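Side-chain contacts in mandelate racemase/muconate lactonizing enzyme (Polaromonas sp., PDB 2OG9), which probably acts as an isomerase of the enolase superfamily, abstracting the alpha-proton of a carboxylate substrate in a metal-dependent reaction, as its mandelate racemase relatives do: residues G75-A78 with H79-I83; G89-P92 with S93-A96; L114-Q117 with A118-A121; W127-K130 with A131-G135; S368-V371 with K372-T375. All blocks are in the same frame, centred on the assembly; numbering follows the deposited sequence.

Contact 1. Residues G75-A78 with H79-I83; sequences GQFA and HAREI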
# COMPACT_ATOMS: atom_id res chain seq x y z
N GLY A 75 -11.07 42.11 2.08
CA GLY A 75 -9.83 41.52 1.62
C GLY A 75 -9.87 41.14 0.15
O GLY A 75 -8.91 41.37 -0.58
N GLN A 76 -10.99 40.55 -0.29
CA GLN A 76 -11.14 40.15 -1.68
C GLN A 76 -11.08 41.36 -2.60
O GLN A 76 -10.41 41.34 -3.63
CB GLN A 76 -12.47 39.43 -1.92
CG GLN A 76 -12.59 38.04 -1.29
CD GLN A 76 -13.86 37.33 -1.74
OE1 GLN A 76 -14.72 37.93 -2.37
NE2 GLN A 76 -13.97 36.05 -1.42
N PHE A 77 -11.79 42.42 -2.23
CA PHE A 77 -11.81 43.62 -3.05
C PHE A 77 -10.43 44.24 -3.16
O PHE A 77 -9.98 44.56 -4.25
CB PHE A 77 -12.78 44.67 -2.48
CG PHE A 77 -12.74 45.98 -3.23
CD1 PHE A 77 -13.40 46.11 -4.45
CD2 PHE A 77 -12.00 47.06 -2.75
CE1 PHE A 77 -13.31 47.29 -5.19
CE2 PHE A 77 -11.91 48.25 -3.48
CZ PHE A 77 -12.56 48.36 -4.70
N ALA A 78 -9.78 44.42 -2.01
CA ALA A 78 -8.46 45.03 -1.96
C ALA A 78 -7.48 44.28 -2.85
O ALA A 78 -6.71 44.91 -3.58
CB ALA A 78 -7.94 45.05 -0.52
N HIS A 79 -7.50 42.96 -2.80
CA HIS A 79 -6.59 42.18 -3.64
C HIS A 79 -6.97 42.29 -5.11
O HIS A 79 -6.11 42.47 -5.98
CB HIS A 79 -6.59 40.70 -3.21
CG HIS A 79 -5.42 39.94 -3.75
ND1 HIS A 79 -4.13 40.15 -3.31
CD2 HIS A 79 -5.33 39.00 -4.72
CE1 HIS A 79 -3.30 39.37 -3.98
NE2 HIS A 79 -4.01 38.66 -4.84
N ALA A 80 -8.26 42.19 -5.40
CA ALA A 80 -8.75 42.30 -6.77
C ALA A 80 -8.29 43.63 -7.38
O ALA A 80 -7.85 43.68 -8.53
CB ALA A 80 -10.28 42.22 -6.80
N ARG A 81 -8.38 44.70 -6.60
CA ARG A 81 -7.98 46.03 -7.06
C ARG A 81 -6.48 46.08 -7.35
O ARG A 81 -6.05 46.67 -8.33
CB ARG A 81 -8.34 47.08 -6.01
CG ARG A 81 -7.93 48.51 -6.36
CD ARG A 81 -8.45 49.49 -5.31
NE ARG A 81 -7.94 49.17 -3.99
CZ ARG A 81 -8.41 49.68 -2.85
NH1 ARG A 81 -9.41 50.55 -2.87
NH2 ARG A 81 -7.88 49.31 -1.69
N GLU A 82 -5.69 45.44 -6.49
CA GLU A 82 -4.25 45.45 -6.68
C GLU A 82 -3.77 44.65 -7.88
O GLU A 82 -2.80 45.04 -8.53
CB GLU A 82 -3.56 44.94 -5.41
CG GLU A 82 -2.04 44.93 -5.50
CD GLU A 82 -1.39 44.55 -4.19
OE1 GLU A 82 -1.95 43.70 -3.47
OE2 GLU A 82 -0.30 45.08 -3.89
N ILE A 83 -4.43 43.55 -8.21
CA ILE A 83 -3.99 42.74 -9.34
C ILE A 83 -4.71 43.02 -10.66
O ILE A 83 -4.23 42.62 -11.72
CB ILE A 83 -4.08 41.22 -9.03
CG1 ILE A 83 -5.54 40.78 -8.90
CG2 ILE A 83 -3.34 40.92 -7.72
CD1 ILE A 83 -5.70 39.28 -8.61
O HOH W 1 -5.85 47.47 -3.21
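R81 bends back over one helical turn to the ring of F77. R81 CB lies 3.5 Å from F77 O, the carbonyl that also accepts the R81 N-H. With CG anti to the backbone N (chi1 179°) the chain first runs out from the helix, then bends at chi3 (58°), which swings the guanidinium back over the preceding turn. R81 CD only grazes the ring, 4.1 Å from F77 CE2. R81 NE donates to a water oxygen at 2.8 Å, and the water in turn donates a hydrogen bond to A78 O, 2.7 Å away. A78 O therefore accepts both the helical N-H of E82 and this water, which lies at the guanidinium edge, in its plane. At the tip, R81 NH1 and F77 CE2 are 3.5 Å apart. The two flat groups are 73° apart: the phenyl edge, at CE2, meets one face of the guanidinium, while NH1 lies near the ring plane, so the arginine is not laid over the ring face and no cation-pi stack results. H79 has the CG2 methyl of I83 over one face of its imidazole. Q76, turned off the contact, is held by Q117, Y67 and S66, and E82 by G72 of the second subunit. Helix 73-83 thus packs F77 and A80 on strands 15-26 and 46-56, sets H79 and I83 against helix 114-133, and presents A78 to the second subunit, while R81 touches I20 of strand 15-26 and A379 of the outer strand 375-382.

Contact 2. Residues G89-P92 with S93-A96; sequences GEDP and SDIA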
# COMPACT_ATOMS: atom_id res chain seq x y z
N GLY A 89 -4.46 44.50 -21.57
CA GLY A 89 -3.61 44.14 -22.69
C GLY A 89 -3.55 42.66 -23.00
O GLY A 89 -3.06 42.26 -24.06
N GLU A 90 -4.04 41.83 -22.09
CA GLU A 90 -4.01 40.38 -22.27
C GLU A 90 -5.14 39.84 -23.14
O GLU A 90 -6.22 40.44 -23.23
CB GLU A 90 -4.05 39.68 -20.91
CG GLU A 90 -2.84 39.91 -20.02
CD GLU A 90 -1.60 39.19 -20.53
OE1 GLU A 90 -1.74 38.21 -21.28
OE2 GLU A 90 -0.48 39.61 -20.17
N ASP A 91 -4.89 38.69 -23.76
CA ASP A 91 -5.88 38.02 -24.61
C ASP A 91 -6.87 37.34 -23.66
O ASP A 91 -6.52 36.38 -22.97
CB ASP A 91 -5.18 36.97 -25.48
CG ASP A 91 -6.10 36.38 -26.53
OD1 ASP A 91 -7.33 36.39 -26.32
OD2 ASP A 91 -5.58 35.91 -27.57
N PRO A 92 -8.13 37.81 -23.61
CA PRO A 92 -9.15 37.23 -22.73
C PRO A 92 -9.46 35.75 -22.95
O PRO A 92 -10.01 35.10 -22.06
CB PRO A 92 -10.36 38.13 -22.98
CG PRO A 92 -10.20 38.49 -24.43
CD PRO A 92 -8.73 38.83 -24.50
N SER A 93 -9.13 35.22 -24.12
CA SER A 93 -9.41 33.82 -24.42
C SER A 93 -8.49 32.83 -23.69
O SER A 93 -8.84 31.67 -23.52
CB SER A 93 -9.33 33.56 -25.93
OG SER A 93 -10.45 34.13 -26.60
N ASP A 94 -7.32 33.29 -23.26
CA ASP A 94 -6.37 32.43 -22.56
C ASP A 94 -6.68 32.48 -21.07
O ASP A 94 -5.88 32.93 -20.25
CB ASP A 94 -4.94 32.91 -22.84
CG ASP A 94 -4.57 32.80 -24.30
OD1 ASP A 94 -5.13 31.92 -24.99
OD2 ASP A 94 -3.70 33.57 -24.77
N ILE A 95 -7.87 31.98 -20.74
CA ILE A 95 -8.38 32.00 -19.37
C ILE A 95 -7.51 31.36 -18.31
O ILE A 95 -7.20 31.99 -17.29
CB ILE A 95 -9.80 31.40 -19.33
CG1 ILE A 95 -10.69 32.12 -20.35
CG2 ILE A 95 -10.39 31.53 -17.92
CD1 ILE A 95 -12.16 31.73 -20.29
N ALA A 96 -7.12 30.11 -18.52
CA ALA A 96 -6.28 29.41 -17.54
C ALA A 96 -4.94 30.13 -17.38
O ALA A 96 -4.44 30.29 -16.26
CB ALA A 96 -6.06 27.96 -17.96
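Two hydrogen bonds fold D91 onto the residues that follow it. The carbonyl D91 O accepts from D94 N at 3.2 Å, closing a type I turn over P92 and S93, with the donor well above the carbonyl plane. Its carboxylate takes a second N-H: S93 N gives to D91 OD1 at 3.1 Å, the N-H pointing nearly straight at the oxygen (160°) but arriving from above the carboxylate plane. CG stands anti to the backbone N (chi1 -171°), which brings OD1 across the proline to that amide. Were D91 an alanine, S93 N and S12 N would probably lose their carboxylate acceptor, and K140 of the third subunit one of its acidic partners.

The charged contact is of like sign. D91 OD2 and D94 OD2 stand 4.1 Å apart, their carboxylate planes turned 42° from each other. K140 of the third subunit bridges to both, which probably offsets the repulsion; S12 N also binds D91 OD2, K97 pairs with D94 OD2, and S144 of the third subunit bonds D94 OD1.

The remaining contacts are van der Waals touches of carbon on oxygen. I95 CG1 rests 3.5 Å from P92 O, and S93 CB lies at the same distance from D91 OD1, while S93 OG turns to S12 OG.

D94 sits at the N-cap position of helix 95-104 without a capping bond from its side chain, and its backbone makes an inverse gamma turn. The whole is an Asx-Pro turn, with the aspartate side chain bonded to the N-H two residues on and a type I turn over the proline, leading into a helix.

Contact 3. Residues L114-Q117 with A118-A121; sequences LSTQ and AIGA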
# COMPACT_ATOMS: atom_id res chain seq x y z
N LEU A 114 -8.58 34.06 0.02
CA LEU A 114 -8.98 35.36 -0.50
C LEU A 114 -8.38 35.78 -1.84
O LEU A 114 -9.09 36.34 -2.67
CB LEU A 114 -8.70 36.46 0.53
CG LEU A 114 -9.42 36.38 1.89
CD1 LEU A 114 -9.02 37.57 2.75
CD2 LEU A 114 -10.93 36.37 1.68
N SER A 115 -7.09 35.53 -2.05
CA SER A 115 -6.48 35.95 -3.30
C SER A 115 -7.03 35.22 -4.52
O SER A 115 -7.32 35.84 -5.54
CB SER A 115 -4.96 35.79 -3.24
OG SER A 115 -4.60 34.44 -3.03
N THR A 116 -7.19 33.90 -4.43
CA THR A 116 -7.71 33.16 -5.57
C THR A 116 -9.22 33.38 -5.74
O THR A 116 -9.74 33.22 -6.84
CB THR A 116 -7.39 31.65 -5.46
OG1 THR A 116 -7.69 31.18 -4.14
CG2 THR A 116 -5.91 31.40 -5.76
N GLN A 117 -9.91 33.74 -4.67
CA GLN A 117 -11.34 34.01 -4.78
C GLN A 117 -11.49 35.33 -5.55
O GLN A 117 -12.41 35.50 -6.34
CB GLN A 117 -11.98 34.10 -3.39
CG GLN A 117 -11.83 32.79 -2.62
CD GLN A 117 -12.43 32.81 -1.22
OE1 GLN A 117 -12.59 33.88 -0.61
NE2 GLN A 117 -12.72 31.62 -0.69
N ALA A 118 -10.57 36.25 -5.32
CA ALA A 118 -10.59 37.52 -6.03
C ALA A 118 -10.34 37.19 -7.51
O ALA A 118 -11.03 37.70 -8.41
CB ALA A 118 -9.49 38.44 -5.49
N ILE A 119 -9.36 36.34 -7.76
CA ILE A 119 -9.04 35.92 -9.12
C ILE A 119 -10.27 35.29 -9.77
O ILE A 119 -10.54 35.50 -10.95
CB ILE A 119 -7.85 34.91 -9.11
CG1 ILE A 119 -6.56 35.63 -8.71
CG2 ILE A 119 -7.70 34.25 -10.47
CD1 ILE A 119 -5.34 34.69 -8.58
N GLY A 120 -11.01 34.52 -8.99
CA GLY A 120 -12.21 33.85 -9.48
C GLY A 120 -13.26 34.79 -10.05
O GLY A 120 -13.97 34.41 -10.98
N ALA A 121 -13.38 35.99 -9.51
CA ALA A 121 -14.37 36.94 -10.02
C ALA A 121 -14.01 37.27 -11.47
O ALA A 121 -14.90 37.36 -12.33
CB ALA A 121 -14.39 38.21 -9.18
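I119 lays its CG1 branch back along the preceding turn, over the backbone of S115 and T116. This is the opening of helix 114-133, a long helix of the N-terminal capping domain of the enolase fold, and the meeting is of side chain with main chain more than of side chain with side chain. I119 CG1 lies 3.3 Å from S115 O, and I119 CD1 reaches 4.1 Å from T116 CA. The torsion behind this sets CG1 anti to the carbonyl carbon, beside the backbone N (chi1 -70°), aiming it toward the start of the helix. The nearest meeting of the two side chains is loose: I119 CD1 stays 4.4 Å from T116 CG2. W99, L102 and C103 of helix 95-104 pack round the same isoleucine.

A118 behaves similarly on a smaller scale, its methyl A118 CB 3.4 Å from S115 O. Q117 leads its extended chain out of the contact; its amide is gripped by Q76 and the carbonyl of R291 in its own chain and by the carbonyl of S108 of the second subunit, which should fix its rotation. Below the side chains runs the usual ladder of i to i+4 bonds. It is shortest where G120 N donates to T116 O at 2.8 Å and weak at its last rung, where A121 N stands 3.4 Å from Q117 O.

Contact 4. Residues W127-K130 with A131-G135; sequences WDLK and AKRAG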
# COMPACT_ATOMS: atom_id res chain seq x y z
N TRP A 127 -14.96 33.67 -18.62
CA TRP A 127 -15.74 32.56 -19.17
C TRP A 127 -17.05 33.08 -19.74
O TRP A 127 -17.50 32.62 -20.79
CB TRP A 127 -16.03 31.51 -18.09
CG TRP A 127 -14.93 30.53 -17.94
CD1 TRP A 127 -13.93 30.52 -17.00
CD2 TRP A 127 -14.67 29.42 -18.81
NE1 TRP A 127 -13.07 29.47 -17.23
CE2 TRP A 127 -13.50 28.78 -18.34
CE3 TRP A 127 -15.31 28.91 -19.95
CZ2 TRP A 127 -12.95 27.66 -18.97
CZ3 TRP A 127 -14.77 27.79 -20.57
CH2 TRP A 127 -13.60 27.17 -20.08
N ASP A 128 -17.67 34.02 -19.04
CA ASP A 128 -18.93 34.64 -19.47
C ASP A 128 -18.69 35.30 -20.83
O ASP A 128 -19.48 35.13 -21.77
CB ASP A 128 -19.36 35.69 -18.44
CG ASP A 128 -20.63 36.43 -18.84
OD1 ASP A 128 -21.62 35.78 -19.22
OD2 ASP A 128 -20.64 37.68 -18.75
N LEU A 129 -17.58 36.02 -20.93
CA LEU A 129 -17.22 36.71 -22.16
C LEU A 129 -16.96 35.73 -23.31
O LEU A 129 -17.41 35.95 -24.43
CB LEU A 129 -15.98 37.59 -21.90
CG LEU A 129 -15.43 38.50 -23.00
CD1 LEU A 129 -14.54 39.57 -22.37
CD2 LEU A 129 -14.65 37.70 -24.03
N LYS A 130 -16.24 34.64 -23.04
CA LYS A 130 -15.97 33.67 -24.10
C LYS A 130 -17.25 33.02 -24.58
O LYS A 130 -17.43 32.81 -25.78
CB LYS A 130 -14.99 32.59 -23.63
CG LYS A 130 -14.69 31.54 -24.70
CD LYS A 130 -13.59 30.56 -24.28
CE LYS A 130 -12.23 31.25 -24.22
NZ LYS A 130 -11.13 30.26 -24.03
N ALA A 131 -18.14 32.68 -23.66
CA ALA A 131 -19.41 32.05 -24.03
C ALA A 131 -20.21 33.00 -24.93
O ALA A 131 -20.70 32.60 -25.99
CB ALA A 131 -20.21 31.72 -22.77
N LYS A 132 -20.33 34.25 -24.50
CA LYS A 132 -21.05 35.27 -25.27
C LYS A 132 -20.45 35.44 -26.66
O LYS A 132 -21.17 35.66 -27.64
CB LYS A 132 -21.02 36.62 -24.53
CG LYS A 132 -21.91 36.66 -23.28
CD LYS A 132 -21.69 37.93 -22.45
CE LYS A 132 -22.64 37.98 -21.25
NZ LYS A 132 -22.41 39.15 -20.36
N ARG A 133 -19.13 35.32 -26.75
CA ARG A 133 -18.43 35.45 -28.01
C ARG A 133 -18.94 34.40 -28.99
O ARG A 133 -19.02 34.65 -30.19
CB ARG A 133 -16.91 35.28 -27.79
CG ARG A 133 -16.07 35.50 -29.03
CD ARG A 133 -14.63 35.01 -28.83
NE ARG A 133 -13.88 35.82 -27.87
CZ ARG A 133 -13.41 37.03 -28.12
NH1 ARG A 133 -13.60 37.59 -29.31
NH2 ARG A 133 -12.73 37.69 -27.18
N ALA A 134 -19.29 33.22 -28.48
CA ALA A 134 -19.80 32.15 -29.33
C ALA A 134 -21.32 32.15 -29.43
O ALA A 134 -21.90 31.30 -30.11
CB ALA A 134 -19.32 30.80 -28.81
N GLY A 135 -21.97 33.10 -28.76
CA GLY A 135 -23.42 33.17 -28.78
C GLY A 135 -24.03 31.96 -28.09
O GLY A 135 -25.14 31.52 -28.42
O HOH W 2 -23.89 37.22 -18.07
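A131 opens the segment with its methyl tucked over the turn before it, A131 CB 3.5 Å from W127 O, the carbonyl that accepts its N-H. K132 follows and carries the main polar contact. Its CG lies beside the backbone N and the rest of the chain is extended, running along the helix toward its start: K132 CG passes 3.2 Å from D128 O, and K132 NZ ends 2.8 Å from D128 OD2, in a salt bridge reached from the syn side and 22° out of the carboxylate plane. A water joins the pair, its oxygen donating to D128 OD1 at 2.9 Å and accepting weakly from K132 NZ. A methionine in place of K132 would probably leave the D128 carboxylate without its charged mate, though still bonded to L63 N and L363 N.

R133 comes next, side by side with L129 and pointing the same way; R133 NH2 lies 3.7 Å from L129 CD2, the methyl approaching the guanidinium obliquely. The bend at chi3 (-68°) helps turn the group toward D13, its salt-bridge partner, and P92. A134 closes weakly, A134 N 3.3 Å from K130 O. G135, at positive phi, ends helix 114-133 in a Schellman motif. K130 itself turns off to S93 and to K140 and L141 of the third subunit.

The acid four residues ahead of the lysine is thus held from several sides: OD2 by an ammonium group and a backbone N-H, OD1 by a backbone N-H and a water. Such surroundings would favour the ionised carboxylate and leave its plane little freedom to turn.

Contact 5. Residues S368-V371 with K372-T375; sequences SGQV and KAWT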
# COMPACT_ATOMS: atom_id res chain seq x y z
N SER A 368 -28.50 44.41 -11.46
CA SER A 368 -29.73 45.15 -11.26
C SER A 368 -29.39 46.57 -10.81
O SER A 368 -28.24 46.88 -10.48
CB SER A 368 -30.59 44.48 -10.19
OG SER A 368 -30.02 44.64 -8.90
N GLY A 369 -30.40 47.44 -10.79
CA GLY A 369 -30.17 48.81 -10.37
C GLY A 369 -29.88 48.90 -8.89
O GLY A 369 -29.31 49.89 -8.42
N GLN A 370 -30.26 47.87 -8.14
CA GLN A 370 -30.04 47.82 -6.69
C GLN A 370 -28.58 47.68 -6.31
O GLN A 370 -28.17 48.10 -5.22
CB GLN A 370 -30.83 46.67 -6.07
CG GLN A 370 -32.22 47.04 -5.60
CD GLN A 370 -32.21 47.76 -4.26
OE1 GLN A 370 -31.47 48.72 -4.07
NE2 GLN A 370 -33.04 47.29 -3.34
N VAL A 371 -27.78 47.08 -7.19
CA VAL A 371 -26.36 46.88 -6.92
C VAL A 371 -25.65 48.18 -6.58
O VAL A 371 -24.85 48.24 -5.64
CB VAL A 371 -25.66 46.21 -8.12
CG1 VAL A 371 -24.16 46.15 -7.89
CG2 VAL A 371 -26.21 44.80 -8.31
N LYS A 372 -25.94 49.23 -7.35
CA LYS A 372 -25.31 50.53 -7.13
C LYS A 372 -25.49 50.99 -5.68
O LYS A 372 -24.52 51.34 -5.02
CB LYS A 372 -25.92 51.56 -8.09
CG LYS A 372 -25.50 53.01 -7.85
CD LYS A 372 -24.13 53.35 -8.42
CE LYS A 372 -22.99 52.77 -7.60
NZ LYS A 372 -21.66 53.22 -8.10
N ALA A 373 -26.72 50.95 -5.19
CA ALA A 373 -27.02 51.38 -3.84
C ALA A 373 -26.32 50.55 -2.75
O ALA A 373 -26.11 51.03 -1.64
CB ALA A 373 -28.52 51.35 -3.61
N TRP A 374 -25.97 49.31 -3.07
CA TRP A 374 -25.33 48.45 -2.09
C TRP A 374 -23.82 48.37 -2.24
O TRP A 374 -23.15 47.66 -1.47
CB TRP A 374 -25.92 47.04 -2.16
CG TRP A 374 -27.37 46.94 -1.77
CD1 TRP A 374 -28.03 47.73 -0.86
CD2 TRP A 374 -28.30 45.95 -2.19
NE1 TRP A 374 -29.32 47.29 -0.70
CE2 TRP A 374 -29.52 46.19 -1.51
CE3 TRP A 374 -28.24 44.87 -3.09
CZ2 TRP A 374 -30.65 45.40 -1.69
CZ3 TRP A 374 -29.37 44.08 -3.27
CH2 TRP A 374 -30.56 44.35 -2.57
N THR A 375 -23.27 49.09 -3.21
CA THR A 375 -21.84 49.09 -3.45
C THR A 375 -21.11 50.01 -2.47
O THR A 375 -21.37 51.21 -2.42
CB THR A 375 -21.54 49.52 -4.89
OG1 THR A 375 -22.22 48.66 -5.79
CG2 THR A 375 -20.04 49.46 -5.17
O HOH W 3 -26.47 48.97 -10.38
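V371 O is gripped by two donors that approach from opposite faces of its carbonyl plane. T375 OG1 gives the shorter bond, 2.7 Å to V371 O; the hydroxyl stands anti to its own carbonyl carbon, beside the backbone N, which turns it back to the preceding turn. W374 N supplies the other, 3.0 Å from V371 O, and it also bonds weakly to Q370 O. At the opposite end of this short, weakly bonded helix, S368 OG caps Q370 N through a weak bond of 3.3 Å, and a water takes the N-H of K372 while donating to S368 O, 2.7 Å away.

Farther out, Q370 folds over the indole of W374. Q370 CB sits 4.2 Å from the centroid of the six-membered ring of W374, only 16° off the normal, a CH-pi contact. A bend at chi2 (-79°) carries the amide across the same ring, with CD over a face and Q370 NE2 3.5 Å from W374 CZ2; amide and ring planes are 34° apart, so the amide is tilted rather than flat on the indole. OE1 also brushes the methyl of A373.

Q370, K372 and A373 face solvent, V371 is buried, and W374 is partly covered. V371 packs on C23, and W374 on C23, L25 and P26 of strand 15-26 and on P342 and L343 of a loop, while K372 pairs with E378 on strand 375-382, which starts at T375.

Contacts 1 to 4 are largely buried and lie in the N-terminal domain, whereas contact 5 is a short, weakly bonded helix at the surface, leading into strand 375-382. Contacts 3 and 4 share helix 114-133, about 20 Å apart between centres: its start carries no charged side chain, relies chiefly on backbone bonds and I119, and meets contact 1 through Q76 and Q117, while its end is charged and meets contact 2 through S93 and K130. Contacts 1 and 3 both touch the second subunit, contacts 2 and 4 the third. Water bridges charged side chains in contact 4 but reaches backbone atoms in contacts 1 and 5. Only contact 5 has a CH-pi contact across its two segments, Q370 over W374.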